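Local coordinates for protein lysozyme M1 (Streptomyces coelicolor, PDB 1JFX) that hydrolyses the beta-1,4 bonds between N-acetylmuramic acid and N-acetylglucosamine in peptidoglycan, acting on both plain and O-acetylated muramic acid, at residues A[142-145]-A[150-153]; A[119-124]-A[155-160]; A[99-102]-A[106-109]; A[162-165]-A[170-173]. All blocks are in the same frame, centred on the assembly; numbering follows the deposited sequence.

How the interactions relate
All four contacts belong to the curled beta/alpha barrel of this family 25 lysozyme. In chain order, interaction 3 comes first, in the loop after strand 96-98; interaction 2 then ties helix 113-131 to the approach to strand 160-163, and interaction 1 is nested within that loop; interaction 4 follows at the end of strand 160-163. Centres of interactions 1 and 2 are about 11 Å apart, those of 3 and 4 about 17 Å. Helix 141-148 is the hub: Trp-143 reaches interaction 3, Trp-144 packs on Ile-120 of helix 113-131, and Trp-144 and Asn-145 meet Pro-173 of interaction 4. Interaction 3 holds the predicted active-site Glu-100, while interaction 2 lies away from the site.

Interaction 1. Residues A[142-145]-A[150-153]; sequences SWWN and SWNG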
loop_
_atom_site.group_PDB
_atom_site.type_symbol
_atom_site.label_atom_id
_atom_site.label_comp_id
_atom_site.label_asym_id
_atom_site.label_seq_id
_atom_site.Cartn_x
_atom_site.Cartn_y
_atom_site.Cartn_z
ATOM N N SER A 142 7.743 8.875 -10.688
ATOM C CA SER A 142 8.302 10.225 -10.574
ATOM C C SER A 142 8.852 10.495 -9.191
ATOM O O SER A 142 9.973 10.987 -9.034
ATOM C CB SER A 142 7.232 11.291 -10.867
ATOM O OG SER A 142 6.977 11.356 -12.255
ATOM N N TRP A 143 8.051 10.193 -8.178
ATOM C CA TRP A 143 8.496 10.446 -6.823
ATOM C C TRP A 143 9.689 9.556 -6.484
ATOM O O TRP A 143 10.679 10.025 -5.926
ATOM C CB TRP A 143 7.367 10.206 -5.824
ATOM C CG TRP A 143 7.696 10.721 -4.464
ATOM C CD1 TRP A 143 7.397 11.964 -3.961
ATOM C CD2 TRP A 143 8.466 10.056 -3.457
ATOM N NE1 TRP A 143 7.945 12.110 -2.703
ATOM C CE2 TRP A 143 8.606 10.956 -2.373
ATOM C CE3 TRP A 143 9.062 8.792 -3.367
ATOM C CZ2 TRP A 143 9.324 10.631 -1.215
ATOM C CZ3 TRP A 143 9.782 8.468 -2.209
ATOM C CH2 TRP A 143 9.903 9.394 -1.153
ATOM N N TRP A 144 9.601 8.269 -6.806
ATOM C CA TRP A 144 10.716 7.384 -6.501
ATOM C C TRP A 144 12.021 7.865 -7.129
ATOM O O TRP A 144 13.056 8.012 -6.455
ATOM C CB TRP A 144 10.441 5.958 -6.992
ATOM C CG TRP A 144 11.503 5.012 -6.534
ATOM C CD1 TRP A 144 12.574 4.543 -7.257
ATOM C CD2 TRP A 144 11.650 4.490 -5.213
ATOM N NE1 TRP A 144 13.377 3.763 -6.454
ATOM C CE2 TRP A 144 12.831 3.715 -5.195
ATOM C CE3 TRP A 144 10.895 4.605 -4.031
ATOM C CZ2 TRP A 144 13.277 3.055 -4.040
ATOM C CZ3 TRP A 144 11.340 3.945 -2.886
ATOM C CH2 TRP A 144 12.518 3.181 -2.902
ATOM N N ASN A 145 11.981 8.128 -8.425
ATOM C CA ASN A 145 13.196 8.550 -9.087
ATOM C C ASN A 145 13.716 9.887 -8.571
ATOM O O ASN A 145 14.910 10.035 -8.288
ATOM C CB ASN A 145 12.979 8.550 -10.604
ATOM C CG ASN A 145 12.906 7.131 -11.170
ATOM O OD1 ASN A 145 13.511 6.201 -10.618
ATOM N ND2 ASN A 145 12.176 6.960 -12.270
ATOM N N SER A 150 16.677 7.587 -8.081
ATOM C CA SER A 150 16.593 6.343 -8.841
ATOM C C SER A 150 17.297 5.200 -8.116
ATOM O O SER A 150 18.087 4.468 -8.697
ATOM C CB SER A 150 17.204 6.537 -10.235
ATOM O OG SER A 150 16.554 7.598 -10.918
ATOM N N TRP A 151 16.961 5.031 -6.843
ATOM C CA TRP A 151 17.585 4.020 -5.996
ATOM C C TRP A 151 17.164 2.571 -6.271
ATOM O O TRP A 151 15.971 2.276 -6.389
ATOM C CB TRP A 151 17.291 4.399 -4.538
ATOM C CG TRP A 151 17.997 3.602 -3.470
ATOM C CD1 TRP A 151 19.297 3.181 -3.464
ATOM C CD2 TRP A 151 17.452 3.235 -2.197
ATOM N NE1 TRP A 151 19.599 2.574 -2.261
ATOM C CE2 TRP A 151 18.481 2.598 -1.466
ATOM C CE3 TRP A 151 16.192 3.390 -1.600
ATOM C CZ2 TRP A 151 18.285 2.114 -0.167
ATOM C CZ3 TRP A 151 15.999 2.909 -0.305
ATOM C CH2 TRP A 151 17.039 2.282 0.391
ATOM N N ASN A 152 18.152 1.670 -6.380
ATOM C CA ASN A 152 17.888 0.245 -6.605
ATOM C C ASN A 152 17.936 -0.545 -5.284
ATOM O O ASN A 152 17.730 -1.755 -5.266
ATOM C CB ASN A 152 18.929 -0.361 -7.567
ATOM C CG ASN A 152 18.655 -1.839 -7.882
ATOM O OD1 ASN A 152 17.633 -2.181 -8.482
ATOM N ND2 ASN A 152 19.570 -2.719 -7.475
ATOM N N GLY A 153 18.182 0.156 -4.183
ATOM C CA GLY A 153 18.327 -0.489 -2.891
ATOM C C GLY A 153 17.187 -1.278 -2.283
ATOM O O GLY A 153 17.400 -2.053 -1.339
#
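Trp-151 O is held by the indole of Trp-144, whose NE1 donates to it at 3.0 Å. The carbonyl oxygen lies almost exactly in the indole plane, and the N-H meets one of its lone pairs with a C=O...N angle of 136°. In Trp-144 the CG stands anti to the backbone N, and this chi1 of -173° carries the indole out toward the 150-153 loop. The same ring also makes an apolar contact: its CZ2 lies 3.8 Å from CE3 of Trp-151, the two indoles crossing at a slant. A second bond fastens the start of the loop, Ser-150 N giving its hydrogen to Asn-145 O over 3.0 Å, again on a lone pair in the carbonyl plane. Beside it, Asn-145 OD1 lies 3.4 Å from Ser-150 OG. Thr-148 OG1 bonds to both Trp-144 O and Trp-151 N, and Ile-120 of helix 113-131 touches both indoles. One tryptophan therefore serves the loop twice, by its N-H and by CZ2 of its benzo ring. The arrangement folds the chain leaving helix 141-148 back against that helix, within the beta-alpha-beta crossover from strand 136-139 through helix 141-148 to strand 160-163 of the barrel.

Interaction 2. Residues A[119-124]-A[155-160]; sequences WINDFH and AAKSPF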
loop_
_atom_site.group_PDB
_atom_site.type_symbol
_atom_site.label_atom_id
_atom_site.label_comp_id
_atom_site.label_asym_id
_atom_site.label_seq_id
_atom_site.Cartn_x
_atom_site.Cartn_y
_atom_site.Cartn_z
ATOM N N TRP A 119 15.722 6.771 5.435
ATOM C CA TRP A 119 14.384 6.783 6.027
ATOM C C TRP A 119 13.580 5.548 5.596
ATOM O O TRP A 119 12.945 4.875 6.424
ATOM C CB TRP A 119 13.650 8.072 5.610
ATOM C CG TRP A 119 12.450 8.415 6.482
ATOM C CD1 TRP A 119 12.420 9.319 7.503
ATOM C CD2 TRP A 119 11.133 7.837 6.417
ATOM N NE1 TRP A 119 11.169 9.346 8.083
ATOM C CE2 TRP A 119 10.361 8.443 7.435
ATOM C CE3 TRP A 119 10.531 6.865 5.598
ATOM C CZ2 TRP A 119 9.018 8.107 7.659
ATOM C CZ3 TRP A 119 9.191 6.529 5.820
ATOM C CH2 TRP A 119 8.455 7.148 6.841
ATOM N N ILE A 120 13.601 5.259 4.298
ATOM C CA ILE A 120 12.872 4.113 3.757
ATOM C C ILE A 120 13.484 2.811 4.277
ATOM O O ILE A 120 12.772 1.878 4.644
ATOM C CB ILE A 120 12.895 4.150 2.206
ATOM C CG1 ILE A 120 12.076 5.346 1.710
ATOM C CG2 ILE A 120 12.348 2.838 1.639
ATOM C CD1 ILE A 120 12.346 5.730 0.250
ATOM N N ASN A 121 14.808 2.750 4.328
ATOM C CA ASN A 121 15.465 1.546 4.823
ATOM C C ASN A 121 15.094 1.311 6.292
ATOM O O ASN A 121 14.863 0.170 6.718
ATOM C CB ASN A 121 16.981 1.684 4.704
ATOM C CG ASN A 121 17.683 0.356 4.830
ATOM O OD1 ASN A 121 17.466 -0.545 4.020
ATOM N ND2 ASN A 121 18.521 0.219 5.845
ATOM N N ASP A 122 15.034 2.396 7.063
ATOM C CA ASP A 122 14.693 2.300 8.476
ATOM C C ASP A 122 13.249 1.835 8.658
ATOM O O ASP A 122 12.958 1.012 9.536
ATOM C CB ASP A 122 14.894 3.648 9.180
ATOM C CG ASP A 122 16.365 4.002 9.376
ATOM O OD1 ASP A 122 17.234 3.130 9.157
ATOM O OD2 ASP A 122 16.642 5.158 9.777
ATOM N N PHE A 123 12.339 2.367 7.849
ATOM C CA PHE A 123 10.945 1.959 7.946
ATOM C C PHE A 123 10.844 0.472 7.605
ATOM O O PHE A 123 10.169 -0.299 8.295
ATOM C CB PHE A 123 10.059 2.791 7.003
ATOM C CG PHE A 123 8.575 2.594 7.223
ATOM C CD1 PHE A 123 7.930 1.430 6.795
ATOM C CD2 PHE A 123 7.824 3.571 7.877
ATOM C CE1 PHE A 123 6.547 1.250 7.024
ATOM C CE2 PHE A 123 6.456 3.408 8.104
ATOM C CZ PHE A 123 5.811 2.243 7.679
ATOM N N HIS A 124 11.525 0.056 6.546
ATOM C CA HIS A 124 11.484 -1.344 6.165
ATOM C C HIS A 124 12.056 -2.237 7.274
ATOM O O HIS A 124 11.463 -3.251 7.631
ATOM C CB HIS A 124 12.258 -1.571 4.851
ATOM C CG HIS A 124 12.435 -3.016 4.501
ATOM N ND1 HIS A 124 13.360 -3.826 5.129
ATOM C CD2 HIS A 124 11.760 -3.816 3.638
ATOM C CE1 HIS A 124 13.242 -5.060 4.673
ATOM N NE2 HIS A 124 12.279 -5.083 3.769
ATOM N N ALA A 155 15.109 -3.101 -4.314
ATOM C CA ALA A 155 14.709 -4.113 -5.294
ATOM C C ALA A 155 14.515 -5.506 -4.706
ATOM O O ALA A 155 13.567 -6.208 -5.068
ATOM C CB ALA A 155 15.727 -4.167 -6.445
ATOM N N ALA A 156 15.389 -5.909 -3.789
ATOM C CA ALA A 156 15.260 -7.239 -3.198
ATOM C C ALA A 156 14.594 -7.212 -1.833
ATOM O O ALA A 156 14.475 -8.253 -1.188
ATOM C CB ALA A 156 16.631 -7.901 -3.090
ATOM N N LYS A 157 14.147 -6.037 -1.402
ATOM C CA LYS A 157 13.535 -5.898 -0.080
ATOM C C LYS A 157 12.039 -5.629 -0.031
ATOM O O LYS A 157 11.371 -6.077 0.891
ATOM C CB LYS A 157 14.210 -4.774 0.699
ATOM C CG LYS A 157 15.607 -5.068 1.203
ATOM C CD LYS A 157 16.089 -3.870 2.001
ATOM C CE LYS A 157 17.380 -4.141 2.733
ATOM N NZ LYS A 157 17.832 -2.896 3.416
ATOM N N SER A 158 11.517 -4.873 -0.992
ATOM C CA SER A 158 10.097 -4.542 -0.970
ATOM C C SER A 158 9.321 -4.751 -2.255
ATOM O O SER A 158 9.776 -4.338 -3.327
ATOM C CB SER A 158 9.904 -3.063 -0.596
ATOM O OG SER A 158 10.191 -2.789 0.765
ATOM N N PRO A 159 8.144 -5.396 -2.169
ATOM C CA PRO A 159 7.337 -5.589 -3.381
ATOM C C PRO A 159 6.932 -4.161 -3.791
ATOM O O PRO A 159 6.789 -3.275 -2.933
ATOM C CB PRO A 159 6.131 -6.384 -2.881
ATOM C CG PRO A 159 6.699 -7.182 -1.735
ATOM C CD PRO A 159 7.631 -6.214 -1.045
ATOM N N PHE A 160 6.719 -3.935 -5.084
ATOM C CA PHE A 160 6.385 -2.603 -5.581
ATOM C C PHE A 160 4.923 -2.443 -5.989
ATOM O O PHE A 160 4.404 -3.217 -6.791
ATOM C CB PHE A 160 7.326 -2.316 -6.776
ATOM C CG PHE A 160 7.132 -0.974 -7.443
ATOM C CD1 PHE A 160 7.054 0.200 -6.699
ATOM C CD2 PHE A 160 7.122 -0.887 -8.835
ATOM C CE1 PHE A 160 6.975 1.445 -7.339
ATOM C CE2 PHE A 160 7.045 0.356 -9.487
ATOM C CZ PHE A 160 6.973 1.519 -8.738
HETATM O O HOH W 1 15.922 -2.388 5.769
#
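Lys-157 lies across His-124, joining two parts of the beta/alpha barrel: helix 113-131, which packs outside the strands, and the loop that leads into strand 160-163. These two residues bury most of the surface here, with smaller shares from Asn-121, about one helical turn before His-124, and from Ser-158.

The lysine approaches over one face of the imidazole. Its CB sits 4.0 Å from the ring centroid, a CH-pi contact 28° off the ring normal, and CD lies above the rim of the same ring. Beyond CG the chain is fully extended, which carries the ammonium past the histidine to end beside the side-chain amide of Asn-121; the very short approach modelled there, NZ to OD1, is doubtful in its detail.

His-124 has its CG anti to the backbone N (chi1 171°), directing the ring from the helix toward the loop. The main acceptor of NE2 is Asp-134 OD1, just before strand 136-139; Lys-157 O is a weak second one, 3.2 Å from NE2 and bent to 129° at the hydrogen. The other ring nitrogen, ND1, is bonded to a water at 3.0 Å. That water donates to Asn-121 O and accepts from Lys-157 NZ, so it links helix backbone, imidazole and ammonium in one small network. Partners on both nitrogens probably fix the ring's rotation.

Ser-158 OG, bonded to Val-135 O, lies at the imidazole edge, near its plane, 3.4 Å from His-124 CD2.

Interaction 3. Residues A[99-102]-A[106-109]; sequences IEHN and AMCY
Tyr-109 and Asn-102 meet where the loop after barrel strand 96-98 doubles back on itself; the 106-109 end is a type I beta turn, and the loop contains Glu-100, a predicted active-site residue of this family 25 lysozyme.

Hydrogen bonds form the polar side. The tyrosine hydroxyl donates to Glu-100 O at 2.8 Å, tilted 25° from the carbonyl plane, and the oxygen lies near the plane of the phenol at its edge. The same hydroxyl accepts from a water that in turn takes the N-H of Glu-100, so both backbone polar atoms of this residue are tied to one phenol. Farther along the loop, Asn-102 N makes a weak bond of 3.4 Å to Met-107 O, an oxygen that also receives Trp-143 NE1 of helix 141-148. Cys-108, just before Tyr-109, adds a covalent tie to that helix through its disulfide with Cys-147.

Stacking forms the second group. The amide of Asn-102 lies over a face of the Tyr-109 ring, the two planes only 19° apart; CG is 3.3 Å from CE1, and CB sits 3.7 Å from the ring centroid as a CH-pi contact. Asn-102 OD1 is bonded to Ser-104 N, which helps fix the amide's orientation.

The third contact is methionine on imidazole. Met-107 bends at chi3 (-86°) and runs alongside His-101, laying its methyl over one face of that ring, with CE 3.5 Å from NE2.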
loop_
_atom_site.group_PDB
_atom_site.type_symbol
_atom_site.label_atom_id
_atom_site.label_comp_id
_atom_site.label_asym_id
_atom_site.label_seq_id
_atom_site.Cartn_x
_atom_site.Cartn_y
_atom_site.Cartn_z
ATOM N N ILE A 99 4.512 6.198 0.223
ATOM C CA ILE A 99 5.458 7.299 0.286
ATOM C C ILE A 99 5.380 7.979 -1.085
ATOM O O ILE A 99 5.752 7.412 -2.110
ATOM C CB ILE A 99 6.868 6.747 0.686
ATOM C CG1 ILE A 99 7.805 7.910 0.994
ATOM C CG2 ILE A 99 7.380 5.744 -0.360
ATOM C CD1 ILE A 99 9.063 7.491 1.760
ATOM N N GLU A 100 4.889 9.216 -1.072
ATOM C CA GLU A 100 4.616 9.940 -2.310
ATOM C C GLU A 100 4.733 11.459 -2.132
ATOM O O GLU A 100 5.069 11.924 -1.054
ATOM C CB GLU A 100 3.182 9.584 -2.727
ATOM C CG GLU A 100 2.118 10.065 -1.726
ATOM C CD GLU A 100 0.699 9.769 -2.191
ATOM O OE1 GLU A 100 0.196 8.652 -1.949
ATOM O OE2 GLU A 100 0.089 10.648 -2.824
ATOM N N HIS A 101 4.438 12.213 -3.193
ATOM C CA HIS A 101 4.532 13.680 -3.153
ATOM C C HIS A 101 3.957 14.277 -1.869
ATOM O O HIS A 101 2.800 14.040 -1.516
ATOM C CB HIS A 101 3.783 14.325 -4.329
ATOM C CG HIS A 101 4.505 14.264 -5.639
ATOM N ND1 HIS A 101 4.798 13.076 -6.276
ATOM C CD2 HIS A 101 4.934 15.250 -6.466
ATOM C CE1 HIS A 101 5.365 13.333 -7.441
ATOM N NE2 HIS A 101 5.459 14.645 -7.581
ATOM N N ASN A 102 4.773 15.082 -1.196
ATOM C CA ASN A 102 4.366 15.751 0.033
ATOM C C ASN A 102 3.135 16.607 -0.282
ATOM O O ASN A 102 3.140 17.394 -1.221
ATOM C CB ASN A 102 5.527 16.635 0.520
ATOM C CG ASN A 102 5.299 17.222 1.906
ATOM O OD1 ASN A 102 4.228 17.075 2.500
ATOM N ND2 ASN A 102 6.315 17.903 2.425
ATOM N N ALA A 106 7.844 20.679 0.712
ATOM C CA ALA A 106 8.742 20.189 -0.339
ATOM C C ALA A 106 8.349 18.757 -0.706
ATOM O O ALA A 106 8.081 17.922 0.173
ATOM C CB ALA A 106 10.206 20.249 0.131
ATOM N N MET A 107 8.320 18.464 -2.000
ATOM C CA MET A 107 7.892 17.137 -2.419
ATOM C C MET A 107 8.698 15.989 -1.832
ATOM O O MET A 107 8.137 14.908 -1.610
ATOM C CB MET A 107 7.824 17.031 -3.947
ATOM C CG MET A 107 9.130 16.918 -4.675
ATOM S SD MET A 107 8.864 16.494 -6.444
ATOM C CE MET A 107 8.772 14.761 -6.414
ATOM N N CYS A 108 9.987 16.210 -1.566
ATOM C CA CYS A 108 10.815 15.159 -0.973
ATOM C C CYS A 108 10.993 15.324 0.541
ATOM O O CYS A 108 11.952 14.820 1.138
ATOM C CB CYS A 108 12.171 15.077 -1.666
ATOM S SG CYS A 108 12.083 14.728 -3.454
ATOM N N TYR A 109 10.072 16.074 1.136
ATOM C CA TYR A 109 10.014 16.242 2.574
ATOM C C TYR A 109 11.223 16.838 3.275
ATOM O O TYR A 109 11.409 16.633 4.473
ATOM C CB TYR A 109 9.675 14.876 3.186
ATOM C CG TYR A 109 8.333 14.320 2.738
ATOM C CD1 TYR A 109 7.157 14.692 3.389
ATOM C CD2 TYR A 109 8.240 13.424 1.670
ATOM C CE1 TYR A 109 5.919 14.187 2.997
ATOM C CE2 TYR A 109 6.997 12.907 1.268
ATOM C CZ TYR A 109 5.848 13.296 1.937
ATOM O OH TYR A 109 4.623 12.799 1.550
HETATM O O HOH W 2 3.848 9.795 1.560
#

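Interaction 4. Residues A[162-165]-A[170-173]; sequences VAHW and PTVP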
loop_
_atom_site.group_PDB
_atom_site.type_symbol
_atom_site.label_atom_id
_atom_site.label_comp_id
_atom_site.label_asym_id
_atom_site.label_seq_id
_atom_site.Cartn_x
_atom_site.Cartn_y
_atom_site.Cartn_z
ATOM N N VAL A 162 2.844 0.169 -7.801
ATOM C CA VAL A 162 2.987 1.367 -8.614
ATOM C C VAL A 162 1.683 2.077 -8.901
ATOM O O VAL A 162 0.697 1.450 -9.272
ATOM C CB VAL A 162 3.699 1.024 -9.953
ATOM C CG1 VAL A 162 2.962 -0.084 -10.683
ATOM C CG2 VAL A 162 3.822 2.277 -10.822
ATOM N N ALA A 163 1.689 3.393 -8.713
ATOM C CA ALA A 163 0.511 4.196 -9.014
ATOM C C ALA A 163 0.767 4.814 -10.385
ATOM O O ALA A 163 1.689 5.603 -10.537
ATOM C CB ALA A 163 0.326 5.301 -7.966
ATOM N N HIS A 164 -0.026 4.430 -11.379
ATOM C CA HIS A 164 0.124 4.983 -12.725
ATOM C C HIS A 164 -1.230 4.850 -13.391
ATOM O O HIS A 164 -1.595 3.797 -13.944
ATOM C CB HIS A 164 1.202 4.235 -13.512
ATOM C CG HIS A 164 1.654 4.979 -14.723
ATOM N ND1 HIS A 164 2.741 4.594 -15.484
ATOM C CD2 HIS A 164 1.176 6.109 -15.290
ATOM C CE1 HIS A 164 2.912 5.463 -16.466
ATOM N NE2 HIS A 164 1.975 6.392 -16.371
ATOM N N TRP A 165 -1.990 5.934 -13.308
ATOM C CA TRP A 165 -3.343 5.931 -13.832
ATOM C C TRP A 165 -3.467 6.156 -15.325
ATOM O O TRP A 165 -2.649 6.842 -15.938
ATOM C CB TRP A 165 -4.189 7.000 -13.126
ATOM C CG TRP A 165 -4.069 7.021 -11.625
ATOM C CD1 TRP A 165 -3.883 5.947 -10.792
ATOM C CD2 TRP A 165 -4.195 8.167 -10.771
ATOM N NE1 TRP A 165 -3.890 6.355 -9.482
ATOM C CE2 TRP A 165 -4.080 7.710 -9.438
ATOM C CE3 TRP A 165 -4.397 9.537 -11.004
ATOM C CZ2 TRP A 165 -4.161 8.574 -8.337
ATOM C CZ3 TRP A 165 -4.479 10.394 -9.910
ATOM C CH2 TRP A 165 -4.361 9.906 -8.595
ATOM N N PRO A 170 1.905 -0.185 -16.639
ATOM C CA PRO A 170 2.660 0.815 -15.879
ATOM C C PRO A 170 4.141 0.934 -16.172
ATOM O O PRO A 170 4.802 -0.054 -16.494
ATOM C CB PRO A 170 2.409 0.393 -14.433
ATOM C CG PRO A 170 2.457 -1.127 -14.543
ATOM C CD PRO A 170 1.725 -1.428 -15.861
ATOM N N THR A 171 4.661 2.153 -16.043
ATOM C CA THR A 171 6.086 2.384 -16.214
ATOM C C THR A 171 6.725 2.067 -14.863
ATOM O O THR A 171 6.309 2.576 -13.824
ATOM C CB THR A 171 6.374 3.842 -16.613
ATOM O OG1 THR A 171 5.824 4.079 -17.909
ATOM C CG2 THR A 171 7.886 4.114 -16.647
ATOM N N VAL A 172 7.733 1.207 -14.886
ATOM C CA VAL A 172 8.411 0.778 -13.674
ATOM C C VAL A 172 9.827 1.333 -13.587
ATOM O O VAL A 172 10.595 1.228 -14.544
ATOM C CB VAL A 172 8.480 -0.768 -13.641
ATOM C CG1 VAL A 172 9.251 -1.252 -12.404
ATOM C CG2 VAL A 172 7.066 -1.344 -13.664
ATOM N N PRO A 173 10.179 1.962 -12.454
ATOM C CA PRO A 173 11.530 2.513 -12.277
ATOM C C PRO A 173 12.538 1.367 -12.330
ATOM O O PRO A 173 12.224 0.232 -11.970
ATOM C CB PRO A 173 11.488 3.128 -10.880
ATOM C CG PRO A 173 10.031 3.448 -10.669
ATOM C CD PRO A 173 9.325 2.264 -11.287
#
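His-164 has CG anti to its own N (chi1 -164°), and chi2 of 171° then turns the ND1 edge toward the chain that returns after the bend. Thr-171 N donates to that ND1 over 3.2 Å in an almost perfectly straight bond, 176° at the hydrogen. The donor lies close to the imidazole plane, so it meets the nitrogen at the ring edge. With a hydrogen arriving there, ND1 acts as acceptor. Farther round the ring, Thr-171 OG1 comes within 3.5 Å of CE1, the two side chains slanting across each other.

These residues flank the loop that follows strand 160-163 of the beta/alpha barrel, and the contact folds the chain heading for strand 181-185 back over the strand's end. Val-162, still in the strand, forms the apolar half: its CG1 packs on Pro-170 CB at 3.8 Å, the valine and the pyrrolidine crossing at about a right angle, and CG2 lies against Thr-171 O. Pro-170 CB also approaches His-164 CB, at 4.1 Å, and the proline thus bridges Val-162 at the strand's end and His-164 just after it, both directed to the returning chain. Trp-179 and Trp-182 touch both Val-162 and Pro-170, while His-164 O accepts a hydrogen bond from Trp-182 NE1.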